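Chromosomal replication initiator protein DNAA (PDB 2WP0) probably binds, as ATP-DnaA, to the chromosomal replication origin to start DNA replication once per cell cycle, its domain I serving oligomerization and the binding of regulators. Local coordinates at residues N6-K9 against E10-L14. Numbering follows the deposited sequence.
Sequences NIEK and EILAL
Ile-7 and Ile-11, one helical turn apart, meet on the inward side of the N-terminal helix 6-16 of domain I. The side chain of Ile-11 leans back over the preceding turn. Its CB lies 3.7 Å from Ile-7 O. The next atom, CG1, is placed beside the backbone N by a chi1 of -51° and lies closest to the carbonyl oxygen Ile-7 O, at 3.0 Å, with the methyl CG2 of Ile-7 farther off at 3.7 Å. Extending from there, Ile-11 CD1 ends 3.7 Å from the same Ile-7 CG2, a van der Waals contact between methyl groups, with the two side chains crossing at a slant. Ile-7 CG2 is available for this because it stands anti to its own backbone N, on the side of the carbonyl carbon that faces the following turn. Ile-11 N donates to Ile-7 O at 2.8 Å, nearly straight at 170°. Neighbouring backbone bonds, from Glu-10 N and to Glu-8 O, are doubtful because those atoms are less surely placed. Glu-8 and Leu-12 run side by side in the same direction. Both isoleucines also touch Tyr-35 of strand 34-35, and Glu-8 OE2 accepts a weak hydrogen bond from the backbone N of that residue. Lys-9 and Glu-10 occupy the exposed side; the Glu-10 side chain is poorly ordered, and with Lys-9 NZ 6.9 Å from Glu-10 OE2 no salt bridge is formed in the model. The helix thus meets the edge strand through apolar contact from the isoleucines and weak polar links from Glu-8, while Lys-9 and Glu-10 lie on its exposed side.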
# COMPACT_ATOMS: atom_id res chain seq x y z
N ASN D 6 9.12 45.74 26.53
CA ASN D 6 9.07 46.75 25.49
C ASN D 6 9.77 46.22 24.25
O ASN D 6 9.27 46.34 23.13
CB ASN D 6 9.78 48.02 25.94
CG ASN D 6 9.48 49.20 25.03
OD1 ASN D 6 8.36 49.71 25.02
ND2 ASN D 6 10.49 49.64 24.26
N ILE D 7 10.94 45.63 24.48
CA ILE D 7 11.65 44.90 23.44
C ILE D 7 10.74 43.85 22.83
O ILE D 7 10.68 43.71 21.61
CB ILE D 7 12.87 44.19 24.00
CG1 ILE D 7 13.75 45.16 24.78
CG2 ILE D 7 13.65 43.53 22.89
CD1 ILE D 7 14.98 44.52 25.38
N GLU D 8 10.05 43.10 23.69
CA GLU D 8 9.10 42.09 23.21
C GLU D 8 8.27 42.73 22.13
O GLU D 8 8.49 42.52 20.93
CB GLU D 8 8.18 41.61 24.35
CG GLU D 8 7.07 40.65 23.91
CD GLU D 8 6.66 39.73 25.03
OE1 GLU D 8 5.65 39.01 24.88
OE2 GLU D 8 7.35 39.72 26.06
N LYS D 9 7.31 43.53 22.58
CA LYS D 9 6.48 44.32 21.70
C LYS D 9 7.16 44.61 20.37
O LYS D 9 6.54 44.49 19.31
CB LYS D 9 6.12 45.63 22.39
CG LYS D 9 4.66 45.99 22.25
CD LYS D 9 3.82 45.05 23.07
CE LYS D 9 2.41 44.97 22.54
NZ LYS D 9 1.59 44.09 23.42
N GLU D 10 8.44 45.00 20.40
CA GLU D 10 8.97 45.59 19.18
C GLU D 10 9.72 44.66 18.23
O GLU D 10 9.69 44.86 17.02
CB GLU D 10 9.74 46.86 19.48
CG GLU D 10 8.95 47.87 20.32
CD GLU D 10 7.46 47.96 19.94
OE1 GLU D 10 6.97 49.09 19.72
OE2 GLU D 10 6.77 46.92 19.89
N ILE D 11 10.39 43.65 18.78
CA ILE D 11 10.81 42.51 17.98
C ILE D 11 9.67 42.08 17.04
O ILE D 11 9.90 41.88 15.83
CB ILE D 11 11.25 41.33 18.89
CG1 ILE D 11 12.25 41.80 19.94
CG2 ILE D 11 11.85 40.20 18.07
CD1 ILE D 11 12.98 40.70 20.63
N LEU D 12 8.46 41.96 17.58
CA LEU D 12 7.30 41.55 16.79
C LEU D 12 6.96 42.48 15.63
O LEU D 12 6.45 42.03 14.60
CB LEU D 12 6.07 41.40 17.67
CG LEU D 12 6.07 40.20 18.60
CD1 LEU D 12 6.69 40.56 19.93
CD2 LEU D 12 4.65 39.75 18.82
N ALA D 13 7.21 43.77 15.79
CA ALA D 13 6.91 44.72 14.73
C ALA D 13 7.89 44.58 13.56
O ALA D 13 7.52 44.81 12.40
CB ALA D 13 6.92 46.13 15.27
N LEU D 14 9.13 44.22 13.87
CA LEU D 14 10.13 44.02 12.83
C LEU D 14 9.74 42.83 12.01
O LEU D 14 10.07 42.72 10.82
CB LEU D 14 11.50 43.75 13.44
CG LEU D 14 12.49 44.90 13.48
CD1 LEU D 14 13.83 44.40 13.99
CD2 LEU D 14 12.64 45.57 12.10